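Local atomic coordinates of putative rhamnosidase (Streptomyces avermitilis, PDB entry 3W5M), a protein that releases terminal non-reducing alpha-L-rhamnose by hydrolysis from alpha-L-rhamnosides such as citrus flavonoids and gum arabic, and binds L-rhamnose through a calcium-dependent carbohydrate-binding module. Residues V163-P166 with D167-G171; V283-A286 with W287-P291; A540-S544 with A545-D549. One frame throughout, in Å; residues are numbered along the deposited sequence.

Interaction 1: residues V163-P166 with D167-G171; sequences VDLP and DDITG
In the loop that crosses between the two sheets of the CBM67 beta-sandwich, Ile-169 folds back over Leu-165 and the carbonyl of Pro-166. The apolar touch is between Ile-169 CD1 and Leu-165 CB, 4.1 Å apart; separately, Ile-169 CG1 lies against Pro-166 O at 3.4 Å. This reach depends on the isoleucine torsions, with CG1 anti to the carbonyl carbon (chi1 -71°) and the chain beyond it extended (chi2 164°). The backbone is not closed by a direct bond, since Ile-169 N is 4.5 Å from Pro-166 O. A water spans that gap instead, donating to Pro-166 O at 3.0 Å and accepting from Ile-169 N at 3.2 Å. Asp-168, with a positive phi of 61°, brings the chain round before Ile-169.

Strand 156-165 approaches the loop paired with strand 218-227, Leu-165 bonding through its backbone to Gly-218 while its side chain rests on Leu-242 of the other sheet. Beyond Ile-169, which also touches Leu-212, Thr-170 and Gly-171 both face Thr-243 in a classic beta bulge at the entry to strand 171-179. The contact thus sits in a sheet-to-sheet connection of a beta-sandwich, a loop in which one water stands in for a direct backbone bond.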
loop_
_atom_site.group_PDB
_atom_site.type_symbol
_atom_site.label_atom_id
_atom_site.label_comp_id
_atom_site.label_asym_id
_atom_site.label_seq_id
_atom_site.Cartn_x
_atom_site.Cartn_y
_atom_site.Cartn_z
ATOM N N VAL A 163 -48.711 4.781 -10.619
ATOM C CA VAL A 163 -48.584 3.431 -11.208
ATOM C C VAL A 163 -49.210 2.357 -10.329
ATOM O O VAL A 163 -49.114 2.413 -9.098
ATOM C CB VAL A 163 -47.110 3.046 -11.466
ATOM C CG1 VAL A 163 -46.616 3.715 -12.731
ATOM C CG2 VAL A 163 -46.203 3.349 -10.267
ATOM N N ASP A 164 -49.834 1.379 -10.982
ATOM C CA ASP A 164 -50.523 0.280 -10.322
ATOM C C ASP A 164 -49.531 -0.887 -10.258
ATOM O O ASP A 164 -49.178 -1.482 -11.279
ATOM C CB ASP A 164 -51.780 -0.095 -11.123
ATOM C CG ASP A 164 -52.726 -1.017 -10.359
ATOM O OD1 ASP A 164 -52.389 -1.472 -9.255
ATOM O OD2 ASP A 164 -53.836 -1.289 -10.872
ATOM N N LEU A 165 -49.062 -1.192 -9.057
ATOM C CA LEU A 165 -48.017 -2.209 -8.884
ATOM C C LEU A 165 -48.632 -3.567 -8.542
ATOM O O LEU A 165 -49.706 -3.611 -7.955
ATOM C CB LEU A 165 -47.037 -1.772 -7.793
ATOM C CG LEU A 165 -46.416 -0.375 -7.977
ATOM C CD1 LEU A 165 -45.364 -0.141 -6.910
ATOM C CD2 LEU A 165 -45.805 -0.228 -9.373
ATOM N N PRO A 166 -47.935 -4.680 -8.893
ATOM C CA PRO A 166 -48.547 -5.999 -8.720
ATOM C C PRO A 166 -48.589 -6.451 -7.265
ATOM O O PRO A 166 -47.966 -5.839 -6.373
ATOM C CB PRO A 166 -47.631 -6.925 -9.536
ATOM C CG PRO A 166 -46.308 -6.238 -9.551
ATOM C CD PRO A 166 -46.601 -4.761 -9.525
ATOM N N ASP A 167 -49.336 -7.520 -7.026
ATOM C CA ASP A 167 -49.386 -8.141 -5.717
ATOM C C ASP A 167 -48.112 -8.908 -5.370
ATOM O O ASP A 167 -47.330 -9.277 -6.258
ATOM C CB ASP A 167 -50.577 -9.105 -5.656
ATOM C CG ASP A 167 -51.911 -8.405 -5.847
ATOM O OD1 ASP A 167 -52.071 -7.250 -5.408
ATOM O OD2 ASP A 167 -52.819 -9.014 -6.434
ATOM N N ASP A 168 -47.911 -9.153 -4.071
ATOM C CA ASP A 168 -46.850 -10.049 -3.588
ATOM C C ASP A 168 -45.445 -9.590 -3.961
ATOM O O ASP A 168 -44.617 -10.378 -4.401
ATOM C CB ASP A 168 -47.093 -11.486 -4.062
ATOM C CG ASP A 168 -48.355 -12.092 -3.457
ATOM O OD1 ASP A 168 -48.729 -11.720 -2.312
ATOM O OD2 ASP A 168 -48.986 -12.927 -4.137
ATOM N N ILE A 169 -45.192 -8.307 -3.762
ATOM C CA ILE A 169 -43.902 -7.720 -4.030
ATOM C C ILE A 169 -42.925 -8.192 -2.958
ATOM O O ILE A 169 -43.170 -7.989 -1.765
ATOM C CB ILE A 169 -43.991 -6.178 -4.017
ATOM C CG1 ILE A 169 -44.752 -5.675 -5.242
ATOM C CG2 ILE A 169 -42.600 -5.555 -3.959
ATOM C CD1 ILE A 169 -45.214 -4.228 -5.135
ATOM N N THR A 170 -41.825 -8.812 -3.375
ATOM C CA THR A 170 -40.778 -9.218 -2.423
ATOM C C THR A 170 -39.556 -8.276 -2.409
ATOM O O THR A 170 -38.752 -8.313 -1.483
ATOM C CB THR A 170 -40.307 -10.673 -2.657
ATOM O OG1 THR A 170 -39.834 -10.817 -3.999
ATOM C CG2 THR A 170 -41.454 -11.665 -2.435
ATOM N N GLY A 171 -39.420 -7.435 -3.430
ATOM C CA GLY A 171 -38.259 -6.536 -3.517
ATOM C C GLY A 171 -38.543 -5.375 -4.448
ATOM O O GLY A 171 -39.334 -5.518 -5.386
HETATM O O HOH W 1 -47.469 -6.103 -3.477
#

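Interaction 2: residues V283-A286 with W287-P291; sequences VAAA and WGAGP
The methyl group of Ala-285 has its closest approach to backbone, not to a side chain: Ala-285 CB stands 3.6 Å from Gly-290 N and 3.8 Å from Gly-290 CA. The chain passes this point at a positive phi, and a glycine lets the two backbone runs approach so closely. One residue earlier the packing is methyl on methyl, with Ala-289 CB 3.9 Å from Ala-285 CB. Ala-289 CB also lies 3.3 Å from Ala-286 O, so its methyl abuts the very carbonyl that receives its own N-H.

That carbonyl closes a type II beta turn running from Ala-286 to Ala-289. Ala-289 N donates to Ala-286 O over 2.9 Å with an N-H...O angle of 149°, reaching it from above the carbonyl plane, 39° out of it. Gly-288 occupies the third position of the turn, where phi is positive (98°). The turn reverses the chain straight after strand 282-286, the partner of strand 139-142 in a two-stranded antiparallel sheet of the CBM67 region; Ala-284 and Ala-285 face Trp-140 together there as a classic beta bulge.

Trp-287 is the first corner of the turn. Its CB bond points away from residues 283-286, and with CG trans to the backbone N the indole packs on Leu-135, Glu-136 and Arg-294, where NE1 is hydrogen-bonded to Val-295 O. At the end of residues 287-291, Pro-291 touches Pro-233, a residue of the calcium site.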
loop_
_atom_site.group_PDB
_atom_site.type_symbol
_atom_site.label_atom_id
_atom_site.label_comp_id
_atom_site.label_asym_id
_atom_site.label_seq_id
_atom_site.Cartn_x
_atom_site.Cartn_y
_atom_site.Cartn_z
ATOM N N VAL A 283 -39.857 12.890 -23.795
ATOM C CA VAL A 283 -38.624 12.109 -23.862
ATOM C C VAL A 283 -37.579 13.027 -24.508
ATOM O O VAL A 283 -37.791 13.549 -25.636
ATOM C CB VAL A 283 -38.802 10.814 -24.672
ATOM C CG1 VAL A 283 -37.459 10.109 -24.905
ATOM C CG2 VAL A 283 -39.777 9.867 -23.983
ATOM N N ALA A 284 -36.479 13.247 -23.787
ATOM C CA ALA A 284 -35.337 14.032 -24.293
ATOM C C ALA A 284 -34.401 13.147 -25.134
ATOM O O ALA A 284 -33.829 13.602 -26.128
ATOM C CB ALA A 284 -34.565 14.689 -23.128
ATOM N N ALA A 285 -34.244 11.888 -24.720
ATOM C CA ALA A 285 -33.436 10.871 -25.429
ATOM C C ALA A 285 -33.701 9.527 -24.795
ATOM O O ALA A 285 -33.879 9.448 -23.571
ATOM C CB ALA A 285 -31.949 11.177 -25.308
ATOM N N ALA A 286 -33.677 8.473 -25.612
ATOM C CA ALA A 286 -33.691 7.120 -25.083
ATOM C C ALA A 286 -32.347 6.894 -24.372
ATOM O O ALA A 286 -31.346 7.605 -24.627
ATOM C CB ALA A 286 -33.881 6.103 -26.198
ATOM N N TRP A 287 -32.316 5.916 -23.470
ATOM C CA TRP A 287 -31.055 5.610 -22.827
ATOM C C TRP A 287 -30.020 5.258 -23.895
ATOM O O TRP A 287 -30.305 4.518 -24.826
ATOM C CB TRP A 287 -31.211 4.450 -21.871
ATOM C CG TRP A 287 -29.930 4.100 -21.216
ATOM C CD1 TRP A 287 -29.355 4.708 -20.144
ATOM C CD2 TRP A 287 -29.046 3.043 -21.610
ATOM N NE1 TRP A 287 -28.154 4.086 -19.842
ATOM C CE2 TRP A 287 -27.950 3.066 -20.730
ATOM C CE3 TRP A 287 -29.071 2.091 -22.637
ATOM C CZ2 TRP A 287 -26.881 2.147 -20.830
ATOM C CZ3 TRP A 287 -27.998 1.183 -22.744
ATOM C CH2 TRP A 287 -26.932 1.219 -21.835
ATOM N N GLY A 288 -28.828 5.812 -23.762
ATOM C CA GLY A 288 -27.806 5.552 -24.771
ATOM C C GLY A 288 -27.716 6.657 -25.786
ATOM O O GLY A 288 -26.652 6.864 -26.386
ATOM N N ALA A 289 -28.821 7.374 -25.982
ATOM C CA ALA A 289 -28.848 8.551 -26.855
ATOM C C ALA A 289 -28.574 9.852 -26.103
ATOM O O ALA A 289 -28.231 9.848 -24.920
ATOM C CB ALA A 289 -30.178 8.627 -27.588
ATOM N N GLY A 290 -28.710 10.982 -26.794
ATOM C CA GLY A 290 -28.435 12.296 -26.183
ATOM C C GLY A 290 -26.951 12.477 -25.908
ATOM O O GLY A 290 -26.133 11.683 -26.384
ATOM N N PRO A 291 -26.585 13.508 -25.142
ATOM C CA PRO A 291 -25.161 13.682 -24.827
ATOM C C PRO A 291 -24.653 12.780 -23.709
ATOM O O PRO A 291 -23.459 12.822 -23.387
ATOM C CB PRO A 291 -25.082 15.133 -24.363
ATOM C CG PRO A 291 -26.450 15.463 -23.876
ATOM C CD PRO A 291 -27.420 14.593 -24.604
#

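Interaction 3: residues A540-S544 with A545-D549; sequences ANLRS and AAATD
Leu-542 and Ala-545 meet through their backbones and beta carbons. Ala-545 N donates to Leu-542 O over 3.2 Å at an N-H...O angle of 153°, from above the carbonyl plane rather than within it. Beside this bond Ala-545 CB lies 3.6 Å from the same oxygen, while Leu-542 CB comes to 3.7 Å from Ala-545 O. Farther out along the leucine, CD1 is 4.3 Å from Ala-547 CB, a looser apolar touch.

The bond closes a type II' beta turn over Arg-543 and Ser-544. Arg-543 takes the first corner at phi/psi 57°/-125°, a positive-phi corner most often taken by glycine, and its own N-H is tied back to Ala-540 O at 3.2 Å across the preceding 3-10 segment. On the following side a water links the turn to the next residues, donating to Ser-544 O at 2.8 Å and accepting from Ala-546 N at 2.7 Å.

The CB bonds of both corner residues point away from residues 545-549, and their polar ends are bonded outside the turn. Arg-543 NE forms a salt bridge with Asp-635 OD1, and Ser-544 OG, set between its backbone N and carbonyl carbon, is hydrogen-bonded to Asp-635 OD2, so adjacent turn residues grip both oxygens of one carboxylate; Arg-543 NH1 also bonds to Glu-910 O. Asp-635 is a rhamnose-binding residue, and the neighbouring Glu-636, inferred to be the proton donor, makes a long, weak ion pair with Arg-543 NH2. The turn, part of the concanavalin-like domain and leading into strand 548-552, is therefore consistent with a second-shell element of the rhamnose-binding active site of a family 78 glycoside hydrolase.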
loop_
_atom_site.group_PDB
_atom_site.type_symbol
_atom_site.label_atom_id
_atom_site.label_comp_id
_atom_site.label_asym_id
_atom_site.label_seq_id
_atom_site.Cartn_x
_atom_site.Cartn_y
_atom_site.Cartn_z
ATOM N N ALA A 540 -12.975 15.862 6.069
ATOM C CA ALA A 540 -12.871 16.640 4.828
ATOM C C ALA A 540 -11.614 16.320 3.993
ATOM O O ALA A 540 -11.642 16.368 2.748
ATOM C CB ALA A 540 -12.947 18.129 5.129
ATOM N N ASN A 541 -10.527 15.969 4.670
ATOM C CA ASN A 541 -9.249 15.678 3.974
ATOM C C ASN A 541 -9.270 14.335 3.220
ATOM O O ASN A 541 -8.367 14.034 2.426
ATOM C CB ASN A 541 -8.067 15.760 4.950
ATOM C CG ASN A 541 -8.032 14.610 5.943
ATOM O OD1 ASN A 541 -9.027 14.301 6.618
ATOM N ND2 ASN A 541 -6.879 13.960 6.032
ATOM N N LEU A 542 -10.305 13.522 3.494
ATOM C CA LEU A 542 -10.470 12.252 2.811
ATOM C C LEU A 542 -11.038 12.440 1.398
ATOM O O LEU A 542 -10.997 11.509 0.578
ATOM C CB LEU A 542 -11.343 11.285 3.641
ATOM C CG LEU A 542 -10.960 11.011 5.104
ATOM C CD1 LEU A 542 -11.949 9.995 5.664
ATOM C CD2 LEU A 542 -9.522 10.504 5.292
ATOM N N ARG A 543 -11.550 13.647 1.110
ATOM C CA ARG A 543 -12.094 14.005 -0.164
ATOM C C ARG A 543 -13.219 13.030 -0.544
ATOM O O ARG A 543 -14.139 12.830 0.243
ATOM C CB ARG A 543 -10.970 14.131 -1.227
ATOM C CG ARG A 543 -9.839 15.026 -0.719
ATOM C CD ARG A 543 -8.856 15.409 -1.830
ATOM N NE ARG A 543 -8.324 14.243 -2.517
ATOM C CZ ARG A 543 -7.111 14.150 -3.065
ATOM N NH1 ARG A 543 -6.241 15.172 -3.004
ATOM N NH2 ARG A 543 -6.765 13.013 -3.674
ATOM N N SER A 544 -13.139 12.384 -1.698
ATOM C CA SER A 544 -14.228 11.498 -2.122
ATOM C C SER A 544 -14.296 10.124 -1.448
ATOM O O SER A 544 -15.299 9.429 -1.601
ATOM C CB SER A 544 -14.224 11.347 -3.652
ATOM O OG SER A 544 -13.304 10.352 -4.056
ATOM N N ALA A 545 -13.267 9.725 -0.698
ATOM C CA ALA A 545 -13.294 8.427 -0.000
ATOM C C ALA A 545 -14.236 8.459 1.225
ATOM O O ALA A 545 -13.918 9.081 2.237
ATOM C CB ALA A 545 -11.875 8.003 0.403
ATOM N N ALA A 546 -15.388 7.788 1.153
ATOM C CA ALA A 546 -16.300 7.781 2.294
ATOM C C ALA A 546 -15.698 7.102 3.535
ATOM O O ALA A 546 -15.939 7.543 4.669
ATOM C CB ALA A 546 -17.639 7.154 1.924
ATOM N N ALA A 547 -14.895 6.048 3.321
ATOM C CA ALA A 547 -14.293 5.245 4.404
ATOM C C ALA A 547 -15.331 4.895 5.495
ATOM O O ALA A 547 -15.085 5.058 6.693
ATOM C CB ALA A 547 -13.032 5.911 5.000
ATOM N N THR A 548 -16.476 4.421 5.036
ATOM C CA THR A 548 -17.593 4.066 5.923
ATOM C C THR A 548 -17.993 2.620 5.763
ATOM O O THR A 548 -18.284 2.159 4.650
ATOM C CB THR A 548 -18.814 4.964 5.649
ATOM O OG1 THR A 548 -18.419 6.334 5.757
ATOM C CG2 THR A 548 -19.954 4.660 6.659
ATOM N N ASP A 549 -18.038 1.905 6.886
ATOM C CA ASP A 549 -18.522 0.514 6.880
ATOM C C ASP A 549 -19.861 0.471 7.605
ATOM O O ASP A 549 -20.040 1.143 8.634
ATOM C CB ASP A 549 -17.484 -0.412 7.531
ATOM C CG ASP A 549 -16.090 -0.290 6.876
ATOM O OD1 ASP A 549 -16.025 -0.056 5.644
ATOM O OD2 ASP A 549 -15.054 -0.436 7.566
HETATM O O HOH W 2 -16.600 7.026 -1.192
#

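How the interactions relate
Interactions 1 and 2 are surface contacts in the CBM67 region, their centres about 28 Å apart, whereas interaction 3 is partly buried and lies nearer the middle of the chain, about 17 Å from its centre. No two of them touch or share a strand. Interactions 1 and 2 redirect the chain just after a strand, interaction 3 after a 3-10 segment and ahead of one. Interaction 1 uses a water in place of a direct backbone bond, interaction 2 a type II turn with a glycine at its positive-phi corner, and interaction 3 a type II' turn with an arginine there. Only interaction 3 couples its turn to an active-site carboxylate; interaction 2 borders the calcium site through a proline, and interaction 1 lies away from both sites.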